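Local coordinates for protein putative glycosyltransferase (GalT1) (Streptococcus parasanguinis, PDB 4PHR) that probably acts as a glycosyltransferase, this N-terminal piece being a GT-D-fold domain that binds UDP, probably the nucleotide part of its sugar donor, together with manganese, at residues 12-23 against 112-122; 30-41 against 206-214. All blocks are in the same frame, centred on the assembly; numbering follows the deposited sequence.

Interaction 1: 12-23 against 112-122; sequences IKVLPILESLKY and PFYGSTFISRP. With UDP (uridine-5'-diphosphate), chain B.
Tyr-23 and Phe-113 bring their rings together at the end of this contact, the planes inclined at 56° and the centroids 5.6 Å apart. Phe-113 holds its ring between its backbone N and carbonyl carbon (chi1 68°), and from there CZ reaches to 3.6 Å from CE2 of Tyr-23, while the Tyr-23 hydroxyl lies in the plane of the Phe-113 ring, at its edge, and is bonded to the backbone of Asp-69. Leu-15 adds an aliphatic branch to the cluster, its CD1 4.0 Å from CD2 of Phe-113. Alongside this cluster the backbones form a single beta bridge, Val-14 with Tyr-114: Tyr-114 N donates to Lys-13 O at 2.9 Å, and Leu-15 N returns an almost straight bond to Tyr-114 O (169°). The approach to helix 17-27 is fastened beside 115-116, an outermost strand of the three-stranded parallel sheet in this GT-D domain. Ser-20, small enough to sit against the strand, uses its hydroxyl twice, accepting from Ser-116 N at 2.9 Å and donating to Leu-15 O from above the carbonyl plane. Ser-116 OG receives Phe-118 N in an ST turn, and a water links it to Ile-17 N. Ile-17 lays CD1 against Phe-118 O at 3.4 Å and reaches on to CA of Pro-122, which follows Ser-120 and Arg-121; their side chains hydrogen-bond the UDP beta-phosphate, and salt bridges to Glu-253 and Glu-232 hold Arg-121.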
loop_
_atom_site.group_PDB
_atom_site.type_symbol
_atom_site.label_atom_id
_atom_site.label_comp_id
_atom_site.label_asym_id
_atom_site.label_seq_id
_atom_site.Cartn_x
_atom_site.Cartn_y
_atom_site.Cartn_z
ATOM N N ILE A 12 -13.359 9.077 13.308
ATOM C CA ILE A 12 -12.372 9.115 12.233
ATOM C C ILE A 12 -13.091 8.882 10.907
ATOM O O ILE A 12 -13.880 7.939 10.763
ATOM C CB ILE A 12 -11.240 8.082 12.440
ATOM C CG1 ILE A 12 -10.441 8.412 13.706
ATOM C CG2 ILE A 12 -10.303 8.068 11.236
ATOM C CD1 ILE A 12 -9.461 7.322 14.131
ATOM N N LYS A 13 -12.827 9.748 9.940
ATOM C CA LYS A 13 -13.549 9.710 8.682
ATOM C C LYS A 13 -12.639 9.317 7.532
ATOM O O LYS A 13 -11.727 10.053 7.164
ATOM C CB LYS A 13 -14.195 11.068 8.407
ATOM C CG LYS A 13 -15.305 11.390 9.397
ATOM C CD LYS A 13 -15.810 12.816 9.271
ATOM C CE LYS A 13 -14.820 13.802 9.872
ATOM N NZ LYS A 13 -14.583 13.539 11.327
ATOM N N VAL A 14 -12.905 8.145 6.968
ATOM C CA VAL A 14 -12.125 7.624 5.859
ATOM C C VAL A 14 -12.978 7.616 4.592
ATOM O O VAL A 14 -14.136 7.192 4.623
ATOM C CB VAL A 14 -11.663 6.183 6.169
ATOM C CG1 VAL A 14 -11.009 5.544 4.955
ATOM C CG2 VAL A 14 -10.721 6.170 7.367
ATOM N N LEU A 15 -12.407 8.077 3.482
ATOM C CA LEU A 15 -13.045 7.934 2.172
ATOM C C LEU A 15 -12.874 6.504 1.679
ATOM O O LEU A 15 -11.750 6.055 1.488
ATOM C CB LEU A 15 -12.377 8.857 1.157
ATOM C CG LEU A 15 -12.531 10.364 1.328
ATOM C CD1 LEU A 15 -11.538 11.062 0.410
ATOM C CD2 LEU A 15 -13.957 10.797 1.028
ATOM N N PRO A 16 -13.980 5.780 1.461
ATOM C CA PRO A 16 -13.800 4.389 1.020
ATOM C C PRO A 16 -13.149 4.307 -0.359
ATOM O O PRO A 16 -13.057 5.320 -1.058
ATOM C CB PRO A 16 -15.224 3.834 0.989
ATOM C CG PRO A 16 -16.105 5.035 0.887
ATOM C CD PRO A 16 -15.398 6.149 1.602
ATOM N N ILE A 17 -12.712 3.108 -0.731
ATOM C CA ILE A 17 -11.949 2.875 -1.956
ATOM C C ILE A 17 -12.324 3.743 -3.164
ATOM O O ILE A 17 -11.478 4.446 -3.710
ATOM C CB ILE A 17 -11.990 1.386 -2.373
ATOM C CG1 ILE A 17 -11.284 0.517 -1.333
ATOM C CG2 ILE A 17 -11.325 1.197 -3.721
ATOM C CD1 ILE A 17 -11.548 -0.967 -1.511
ATOM N N LEU A 18 -13.578 3.690 -3.599
ATOM C CA LEU A 18 -13.933 4.362 -4.851
ATOM C C LEU A 18 -13.872 5.871 -4.721
ATOM O O LEU A 18 -13.549 6.577 -5.677
ATOM C CB LEU A 18 -15.309 3.933 -5.353
ATOM C CG LEU A 18 -15.324 2.614 -6.120
ATOM C CD1 LEU A 18 -16.740 2.266 -6.534
ATOM C CD2 LEU A 18 -14.389 2.665 -7.334
ATOM N N GLU A 19 -14.192 6.359 -3.528
ATOM C CA GLU A 19 -14.137 7.785 -3.253
ATOM C C GLU A 19 -12.688 8.252 -3.160
ATOM O O GLU A 19 -12.346 9.337 -3.632
ATOM C CB GLU A 19 -14.893 8.103 -1.963
ATOM C CG GLU A 19 -16.328 7.575 -1.939
ATOM C CD GLU A 19 -17.167 8.064 -3.111
ATOM O OE1 GLU A 19 -18.047 7.302 -3.567
ATOM O OE2 GLU A 19 -16.958 9.208 -3.568
ATOM N N SER A 20 -11.835 7.427 -2.551
ATOM C CA SER A 20 -10.401 7.721 -2.500
ATOM C C SER A 20 -9.822 7.830 -3.899
ATOM O O SER A 20 -9.034 8.728 -4.189
ATOM C CB SER A 20 -9.638 6.649 -1.716
ATOM O OG SER A 20 -9.822 6.838 -0.330
ATOM N N LEU A 21 -10.221 6.911 -4.764
ATOM C CA LEU A 21 -9.717 6.910 -6.131
ATOM C C LEU A 21 -10.163 8.155 -6.900
ATOM O O LEU A 21 -9.393 8.720 -7.681
ATOM C CB LEU A 21 -10.135 5.631 -6.851
ATOM C CG LEU A 21 -9.378 4.395 -6.349
ATOM C CD1 LEU A 21 -10.021 3.107 -6.852
ATOM C CD2 LEU A 21 -7.892 4.456 -6.733
ATOM N N LYS A 22 -11.400 8.598 -6.673
ATOM C CA LYS A 22 -11.887 9.808 -7.336
ATOM C C LYS A 22 -11.058 11.001 -6.890
ATOM O O LYS A 22 -10.713 11.869 -7.690
ATOM C CB LYS A 22 -13.367 10.055 -7.025
ATOM C CG LYS A 22 -14.307 9.074 -7.696
ATOM C CD LYS A 22 -15.708 9.175 -7.116
ATOM C CE LYS A 22 -16.657 8.213 -7.804
ATOM N NZ LYS A 22 -17.869 7.950 -6.977
ATOM N N TYR A 23 -10.739 11.031 -5.602
ATOM C CA TYR A 23 -9.902 12.081 -5.043
ATOM C C TYR A 23 -8.519 12.102 -5.696
ATOM O O TYR A 23 -8.023 13.151 -6.095
ATOM C CB TYR A 23 -9.770 11.886 -3.532
ATOM C CG TYR A 23 -8.963 12.946 -2.824
ATOM C CD1 TYR A 23 -7.584 13.016 -2.969
ATOM C CD2 TYR A 23 -9.579 13.865 -1.987
ATOM C CE1 TYR A 23 -6.842 13.971 -2.311
ATOM C CE2 TYR A 23 -8.851 14.828 -1.328
ATOM C CZ TYR A 23 -7.485 14.882 -1.491
ATOM O OH TYR A 23 -6.754 15.837 -0.830
ATOM N N PRO A 112 -9.441 16.263 9.060
ATOM C CA PRO A 112 -10.853 16.267 8.654
ATOM C C PRO A 112 -11.267 15.007 7.891
ATOM O O PRO A 112 -12.412 14.576 7.999
ATOM C CB PRO A 112 -10.968 17.514 7.762
ATOM C CG PRO A 112 -9.559 17.873 7.395
ATOM C CD PRO A 112 -8.716 17.441 8.553
ATOM N N PHE A 113 -10.344 14.426 7.131
ATOM C CA PHE A 113 -10.616 13.184 6.416
ATOM C C PHE A 113 -9.318 12.476 6.078
ATOM O O PHE A 113 -8.256 13.097 6.038
ATOM C CB PHE A 113 -11.395 13.450 5.126
ATOM C CG PHE A 113 -10.604 14.187 4.084
ATOM C CD1 PHE A 113 -10.612 15.574 4.039
ATOM C CD2 PHE A 113 -9.851 13.495 3.145
ATOM C CE1 PHE A 113 -9.880 16.253 3.081
ATOM C CE2 PHE A 113 -9.122 14.170 2.184
ATOM C CZ PHE A 113 -9.133 15.551 2.152
ATOM N N TYR A 114 -9.424 11.173 5.839
ATOM C CA TYR A 114 -8.307 10.361 5.365
ATOM C C TYR A 114 -8.762 9.575 4.157
ATOM O O TYR A 114 -9.954 9.333 3.999
ATOM C CB TYR A 114 -7.856 9.387 6.462
ATOM C CG TYR A 114 -7.256 10.092 7.657
ATOM C CD1 TYR A 114 -8.051 10.489 8.725
ATOM C CD2 TYR A 114 -5.895 10.380 7.706
ATOM C CE1 TYR A 114 -7.504 11.147 9.818
ATOM C CE2 TYR A 114 -5.338 11.027 8.790
ATOM C CZ TYR A 114 -6.149 11.415 9.843
ATOM O OH TYR A 114 -5.614 12.065 10.929
ATOM N N GLY A 115 -7.823 9.180 3.301
ATOM C CA GLY A 115 -8.125 8.216 2.261
ATOM C C GLY A 115 -8.135 6.816 2.850
ATOM O O GLY A 115 -7.842 6.638 4.032
ATOM N N SER A 116 -8.457 5.820 2.027
ATOM C CA SER A 116 -8.493 4.435 2.478
ATOM C C SER A 116 -7.213 3.660 2.194
ATOM O O SER A 116 -6.788 3.534 1.049
ATOM C CB SER A 116 -9.644 3.690 1.809
ATOM O OG SER A 116 -9.652 2.331 2.221
ATOM N N THR A 117 -6.629 3.096 3.243
ATOM C CA THR A 117 -5.486 2.202 3.117
ATOM C C THR A 117 -5.851 0.981 2.279
ATOM O O THR A 117 -4.975 0.327 1.690
ATOM C CB THR A 117 -4.995 1.835 4.519
ATOM O OG1 THR A 117 -4.390 3.000 5.066
ATOM C CG2 THR A 117 -3.989 0.670 4.545
ATOM N N PHE A 118 -7.146 0.677 2.199
ATOM C CA PHE A 118 -7.605 -0.484 1.442
ATOM C C PHE A 118 -7.724 -0.247 -0.069
ATOM O O PHE A 118 -8.247 -1.097 -0.786
ATOM C CB PHE A 118 -8.910 -1.047 2.022
ATOM C CG PHE A 118 -8.811 -1.455 3.467
ATOM C CD1 PHE A 118 -7.585 -1.752 4.050
ATOM C CD2 PHE A 118 -9.958 -1.545 4.246
ATOM C CE1 PHE A 118 -7.506 -2.127 5.386
ATOM C CE2 PHE A 118 -9.889 -1.923 5.580
ATOM C CZ PHE A 118 -8.663 -2.224 6.149
ATOM N N ILE A 119 -7.234 0.879 -0.581
ATOM C CA ILE A 119 -7.141 0.985 -2.040
ATOM C C ILE A 119 -6.241 -0.118 -2.611
ATOM O O ILE A 119 -6.369 -0.481 -3.783
ATOM C CB ILE A 119 -6.693 2.381 -2.563
ATOM C CG1 ILE A 119 -5.306 2.759 -2.058
ATOM C CG2 ILE A 119 -7.717 3.457 -2.226
ATOM C CD1 ILE A 119 -4.677 3.887 -2.850
ATOM N N SER A 120 -5.351 -0.671 -1.783
ATOM C CA SER A 120 -4.491 -1.774 -2.219
ATOM C C SER A 120 -5.126 -3.130 -1.913
ATOM O O SER A 120 -4.588 -4.163 -2.297
ATOM C CB SER A 120 -3.115 -1.701 -1.547
ATOM O OG SER A 120 -3.256 -1.865 -0.143
ATOM N N ARG A 121 -6.272 -3.113 -1.225
ATOM C CA ARG A 121 -6.882 -4.331 -0.675
ATOM C C ARG A 121 -8.379 -4.409 -1.023
ATOM O O ARG A 121 -9.237 -4.381 -0.142
ATOM C CB ARG A 121 -6.693 -4.366 0.849
ATOM C CG ARG A 121 -5.277 -4.057 1.356
ATOM C CD ARG A 121 -4.240 -5.039 0.830
ATOM N NE ARG A 121 -4.644 -6.414 1.088
ATOM C CZ ARG A 121 -3.986 -7.263 1.865
ATOM N NH1 ARG A 121 -2.855 -6.898 2.458
ATOM N NH2 ARG A 121 -4.456 -8.493 2.024
ATOM N N PRO A 122 -8.700 -4.507 -2.317
ATOM C CA PRO A 122 -10.085 -4.294 -2.750
ATOM C C PRO A 122 -10.918 -5.564 -2.891
ATOM O O PRO A 122 -11.959 -5.501 -3.540
ATOM C CB PRO A 122 -9.913 -3.662 -4.144
ATOM C CG PRO A 122 -8.401 -3.548 -4.378
ATOM C CD PRO A 122 -7.784 -4.542 -3.464
HETATM N N1 UDP B . 8.051 -5.141 0.641
HETATM C C2 UDP B . 9.325 -5.188 0.130
HETATM N N3 UDP B . 10.395 -4.867 0.931
HETATM C C4 UDP B . 10.203 -4.493 2.239
HETATM C C5 UDP B . 8.911 -4.439 2.761
HETATM C C6 UDP B . 7.866 -4.910 1.973
HETATM O O2 UDP B . 9.521 -5.541 -1.033
HETATM O O4 UDP B . 11.195 -4.186 2.909
HETATM C "C1'" UDP B . 6.919 -5.409 -0.259
HETATM C "C2'" UDP B . 6.191 -6.724 -0.172
HETATM O "O2'" UDP B . 6.895 -7.730 -0.870
HETATM C "C3'" UDP B . 4.885 -6.366 -0.847
HETATM C "C4'" UDP B . 4.675 -4.919 -0.432
HETATM O "O4'" UDP B . 5.932 -4.451 0.062
HETATM O "O3'" UDP B . 5.037 -6.413 -2.249
HETATM C "C5'" UDP B . 3.592 -4.782 0.632
HETATM O "O5'" UDP B . 3.511 -3.418 1.023
HETATM P PA UDP B . 2.493 -2.912 2.163
HETATM O O1A UDP B . 2.883 -3.490 3.464
HETATM O O2A UDP B . 2.484 -1.432 2.075
HETATM O O3A UDP B . 1.102 -3.581 1.671
HETATM P PB UDP B . -0.441 -3.437 2.177
HETATM O O1B UDP B . -0.739 -4.699 2.914
HETATM O O2B UDP B . -1.208 -3.337 0.913
HETATM O O3B UDP B . -0.554 -2.233 3.060
HETATM O O HOH W 1 -12.140 1.349 1.710
#

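Interaction 2: 30-41 against 206-214; sequences SVVRFGDGEIDL and GPTAKVLVA. With UDP (uridine-5'-diphosphate), chain B.
Two bends in Lys-210, at chi2 (85°) and chi4 (87°), fold its chain between strand 30-33 and Glu-38, and a bend at chi2 of Glu-38 (63°) lets its side chain cross the lysine at about a right angle. The methylene CE of Lys-210 is consequently wedged 3.0 Å from Arg-33 O and 3.2 Å from Glu-38 CD. The two charged ends do not pair directly. A water bridges them, accepting from Lys-210 NZ and lying within hydrogen-bonding distance of both Glu-38 OE1 and UDP O3B. Lys-210 NZ also donates to UDP O2A at 3.0 Å and forms a salt bridge with Asp-225, which takes Arg-33 as well. A long, flexible lysine suits this place, since its apolar stem can cross a buried interface and still deliver a charge to the diphosphate. Arg-33 arrives from the strand and spans both phosphates: NH1 donates to O3B at 2.8 Å, whereas the bond from NH2 to O2A is weak. This is the nucleotide site of the GT-D fold, where strand 30-33, whose Val-31 is backbone-bonded to Ala-223 and Asp-225, runs beside helix 206-218, which follows strand 200-204. Gly-206, with the positive phi that glycine tolerates, gives its N-H to UDP O5' at 3.2 Å. Glu-38 OE1 receives Gly-35 N through its anti lone pair, which steadies the carboxylate at the start of helix 36-42. Close packing completes the interface. CG2 of Val-32 presses tightly on Lys-210 CB at 3.3 Å, Leu-41 CD1 meets CB and CG of the Pro-207 ring at 3.4 Å, also tight, and CG1 of Val-213 rests on O of Val-31.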
loop_
_atom_site.group_PDB
_atom_site.type_symbol
_atom_site.label_atom_id
_atom_site.label_comp_id
_atom_site.label_asym_id
_atom_site.label_seq_id
_atom_site.Cartn_x
_atom_site.Cartn_y
_atom_site.Cartn_z
ATOM N N SER A 30 -0.342 12.262 -4.841
ATOM C CA SER A 30 0.410 11.141 -4.298
ATOM C C SER A 30 -0.443 10.470 -3.223
ATOM O O SER A 30 -1.418 11.054 -2.739
ATOM C CB SER A 30 1.723 11.618 -3.688
ATOM O OG SER A 30 2.620 12.046 -4.695
ATOM N N VAL A 31 -0.078 9.254 -2.836
ATOM C CA VAL A 31 -0.852 8.515 -1.856
ATOM C C VAL A 31 0.092 7.782 -0.925
ATOM O O VAL A 31 0.966 7.046 -1.382
ATOM C CB VAL A 31 -1.772 7.462 -2.515
ATOM C CG1 VAL A 31 -2.602 6.745 -1.441
ATOM C CG2 VAL A 31 -2.678 8.109 -3.544
ATOM N N VAL A 32 -0.089 7.987 0.380
ATOM C CA VAL A 32 0.629 7.208 1.382
ATOM C C VAL A 32 -0.407 6.493 2.248
ATOM O O VAL A 32 -1.401 7.095 2.669
ATOM C CB VAL A 32 1.569 8.109 2.228
ATOM C CG1 VAL A 32 0.796 9.192 2.961
ATOM C CG2 VAL A 32 2.371 7.282 3.198
ATOM N N ARG A 33 -0.188 5.204 2.500
ATOM C CA ARG A 33 -1.161 4.405 3.252
ATOM C C ARG A 33 -0.568 3.920 4.577
ATOM O O ARG A 33 0.537 3.389 4.616
ATOM C CB ARG A 33 -1.651 3.207 2.426
ATOM C CG ARG A 33 -2.253 3.544 1.043
ATOM C CD ARG A 33 -2.565 2.260 0.212
ATOM N NE ARG A 33 -1.345 1.470 0.165
ATOM C CZ ARG A 33 -1.021 0.471 0.981
ATOM N NH1 ARG A 33 -1.903 -0.045 1.842
ATOM N NH2 ARG A 33 0.195 -0.045 0.898
ATOM N N PHE A 34 -1.287 4.123 5.672
ATOM C CA PHE A 34 -0.853 3.586 6.955
ATOM C C PHE A 34 -1.673 2.348 7.261
ATOM O O PHE A 34 -2.898 2.410 7.318
ATOM C CB PHE A 34 -0.986 4.634 8.069
ATOM C CG PHE A 34 0.062 5.697 7.998
ATOM C CD1 PHE A 34 -0.046 6.733 7.084
ATOM C CD2 PHE A 34 1.182 5.632 8.810
ATOM C CE1 PHE A 34 0.945 7.698 7.002
ATOM C CE2 PHE A 34 2.162 6.590 8.739
ATOM C CZ PHE A 34 2.048 7.622 7.831
ATOM N N GLY A 35 -0.989 1.220 7.443
ATOM C CA GLY A 35 -1.639 -0.021 7.814
ATOM C C GLY A 35 -1.243 -0.431 9.215
ATOM O O GLY A 35 -0.564 0.316 9.935
ATOM N N ASP A 36 -1.656 -1.628 9.609
ATOM C CA ASP A 36 -1.375 -2.096 10.959
ATOM C C ASP A 36 0.123 -2.154 11.257
ATOM O O ASP A 36 0.551 -1.808 12.349
ATOM C CB ASP A 36 -2.040 -3.451 11.217
ATOM C CG ASP A 36 -1.547 -4.522 10.286
ATOM O OD1 ASP A 36 -0.968 -5.522 10.774
ATOM O OD2 ASP A 36 -1.732 -4.344 9.065
ATOM N N GLY A 37 0.914 -2.577 10.277
ATOM C CA GLY A 37 2.355 -2.673 10.443
ATOM C C GLY A 37 3.020 -1.330 10.696
ATOM O O GLY A 37 3.974 -1.237 11.467
ATOM N N GLU A 38 2.530 -0.276 10.052
ATOM C CA GLU A 38 3.097 1.043 10.290
ATOM C C GLU A 38 2.861 1.508 11.721
ATOM O O GLU A 38 3.746 2.120 12.331
ATOM C CB GLU A 38 2.544 2.071 9.305
ATOM C CG GLU A 38 3.165 1.941 7.922
ATOM C CD GLU A 38 2.860 0.599 7.278
ATOM O OE1 GLU A 38 1.661 0.222 7.219
ATOM O OE2 GLU A 38 3.816 -0.092 6.846
ATOM N N ILE A 39 1.674 1.225 12.256
ATOM C CA ILE A 39 1.383 1.603 13.637
ATOM C C ILE A 39 2.250 0.786 14.598
ATOM O O ILE A 39 2.796 1.328 15.572
ATOM C CB ILE A 39 -0.104 1.423 13.995
ATOM C CG1 ILE A 39 -1.009 1.977 12.896
ATOM C CG2 ILE A 39 -0.399 2.033 15.349
ATOM C CD1 ILE A 39 -0.725 3.386 12.517
ATOM N N ASP A 40 2.390 -0.510 14.319
ATOM C CA ASP A 40 3.270 -1.364 15.115
ATOM C C ASP A 40 4.684 -0.780 15.139
ATOM O O ASP A 40 5.302 -0.659 16.200
ATOM C CB ASP A 40 3.331 -2.782 14.539
ATOM C CG ASP A 40 2.040 -3.575 14.745
ATOM O OD1 ASP A 40 1.794 -4.512 13.960
ATOM O OD2 ASP A 40 1.276 -3.287 15.692
ATOM N N LEU A 41 5.204 -0.423 13.965
ATOM C CA LEU A 41 6.549 0.142 13.871
ATOM C C LEU A 41 6.680 1.465 14.616
ATOM O O LEU A 41 7.652 1.679 15.359
ATOM C CB LEU A 41 6.937 0.364 12.407
ATOM C CG LEU A 41 7.512 -0.803 11.625
ATOM C CD1 LEU A 41 7.434 -0.494 10.147
ATOM C CD2 LEU A 41 8.948 -1.027 12.042
ATOM N N GLY A 206 6.276 -1.870 1.616
ATOM C CA GLY A 206 6.058 -1.850 3.049
ATOM C C GLY A 206 6.224 -0.463 3.645
ATOM O O GLY A 206 5.833 0.529 3.019
ATOM N N PRO A 207 6.776 -0.377 4.873
ATOM C CA PRO A 207 6.871 0.937 5.526
ATOM C C PRO A 207 7.806 1.895 4.797
ATOM O O PRO A 207 7.602 3.117 4.844
ATOM C CB PRO A 207 7.420 0.608 6.922
ATOM C CG PRO A 207 8.005 -0.747 6.792
ATOM C CD PRO A 207 7.218 -1.471 5.751
ATOM N N THR A 208 8.815 1.351 4.129
ATOM C CA THR A 208 9.745 2.178 3.381
ATOM C C THR A 208 9.018 2.954 2.278
ATOM O O THR A 208 9.386 4.088 1.955
ATOM C CB THR A 208 10.897 1.337 2.811
ATOM O OG1 THR A 208 11.567 0.679 3.893
ATOM C CG2 THR A 208 11.897 2.211 2.061
ATOM N N ALA A 209 7.984 2.339 1.709
ATOM C CA ALA A 209 7.189 2.981 0.659
ATOM C C ALA A 209 6.619 4.323 1.116
ATOM O O ALA A 209 6.533 5.263 0.332
ATOM C CB ALA A 209 6.055 2.064 0.198
ATOM N N LYS A 210 6.225 4.420 2.381
ATOM C CA LYS A 210 5.570 5.637 2.852
ATOM C C LYS A 210 6.560 6.800 2.895
ATOM O O LYS A 210 6.230 7.939 2.531
ATOM C CB LYS A 210 4.916 5.417 4.213
ATOM C CG LYS A 210 3.741 4.414 4.180
ATOM C CD LYS A 210 4.231 2.983 4.295
ATOM C CE LYS A 210 3.107 1.945 4.380
ATOM N NZ LYS A 210 2.591 1.445 3.072
ATOM N N VAL A 211 7.776 6.514 3.340
ATOM C CA VAL A 211 8.806 7.540 3.415
ATOM C C VAL A 211 9.193 7.965 2.000
ATOM O O VAL A 211 9.347 9.156 1.714
ATOM C CB VAL A 211 10.044 7.049 4.188
ATOM C CG1 VAL A 211 11.075 8.179 4.329
ATOM C CG2 VAL A 211 9.632 6.539 5.566
ATOM N N LEU A 212 9.330 6.986 1.112
ATOM C CA LEU A 212 9.670 7.270 -0.276
ATOM C C LEU A 212 8.616 8.173 -0.914
ATOM O O LEU A 212 8.949 9.185 -1.535
ATOM C CB LEU A 212 9.799 5.965 -1.070
ATOM C CG LEU A 212 10.326 6.093 -2.503
ATOM C CD1 LEU A 212 11.707 6.733 -2.493
ATOM C CD2 LEU A 212 10.365 4.736 -3.198
ATOM N N VAL A 213 7.342 7.821 -0.761
ATOM C CA VAL A 213 6.275 8.635 -1.347
ATOM C C VAL A 213 6.292 10.062 -0.780
ATOM O O VAL A 213 6.173 11.039 -1.516
ATOM C CB VAL A 213 4.887 7.969 -1.165
ATOM C CG1 VAL A 213 3.764 8.953 -1.484
ATOM C CG2 VAL A 213 4.785 6.717 -2.049
ATOM N N ALA A 214 6.445 10.180 0.535
ATOM C CA ALA A 214 6.504 11.491 1.175
ATOM C C ALA A 214 7.627 12.343 0.590
ATOM O O ALA A 214 7.414 13.505 0.238
ATOM C CB ALA A 214 6.668 11.341 2.677
HETATM N N1 UDP B . 8.051 -5.141 0.641
HETATM C C2 UDP B . 9.325 -5.188 0.130
HETATM N N3 UDP B . 10.395 -4.867 0.931
HETATM C C4 UDP B . 10.203 -4.493 2.239
HETATM C C5 UDP B . 8.911 -4.439 2.761
HETATM C C6 UDP B . 7.866 -4.910 1.973
HETATM O O2 UDP B . 9.521 -5.541 -1.033
HETATM O O4 UDP B . 11.195 -4.186 2.909
HETATM C "C1'" UDP B . 6.919 -5.409 -0.259
HETATM C "C2'" UDP B . 6.191 -6.724 -0.172
HETATM O "O2'" UDP B . 6.895 -7.730 -0.870
HETATM C "C3'" UDP B . 4.885 -6.366 -0.847
HETATM C "C4'" UDP B . 4.675 -4.919 -0.432
HETATM O "O4'" UDP B . 5.932 -4.451 0.062
HETATM O "O3'" UDP B . 5.037 -6.413 -2.249
HETATM C "C5'" UDP B . 3.592 -4.782 0.632
HETATM O "O5'" UDP B . 3.511 -3.418 1.023
HETATM P PA UDP B . 2.493 -2.912 2.163
HETATM O O1A UDP B . 2.883 -3.490 3.464
HETATM O O2A UDP B . 2.484 -1.432 2.075
HETATM O O3A UDP B . 1.102 -3.581 1.671
HETATM P PB UDP B . -0.441 -3.437 2.177
HETATM O O1B UDP B . -0.739 -4.699 2.914
HETATM O O2B UDP B . -1.208 -3.337 0.913
HETATM O O3B UDP B . -0.554 -2.233 3.060
HETATM O O HOH W 2 0.528 -0.041 4.491
#

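Interaction 2 is wholly buried and near the middle of the chain, whereas interaction 1 is only partly buried and reaches the surface around Lys-13 and Pro-112. Both draw on the same three-stranded sheet, at strands 115-116 and 30-33, which flank strand 72-76, and helix 17-27 leads along the chain from the first contact to the second. Their chemistry differs accordingly: backbone bonds, serine hydroxyls and an aromatic pair join 12-23 to 112-122, while 30-41 and 206-214 share no direct hydrogen bond and meet through apolar packing, water and phosphate. They touch where Thr-117 probably hydrogen-bonds Phe-34 and Arg-33, and both supply residues that bind UDP.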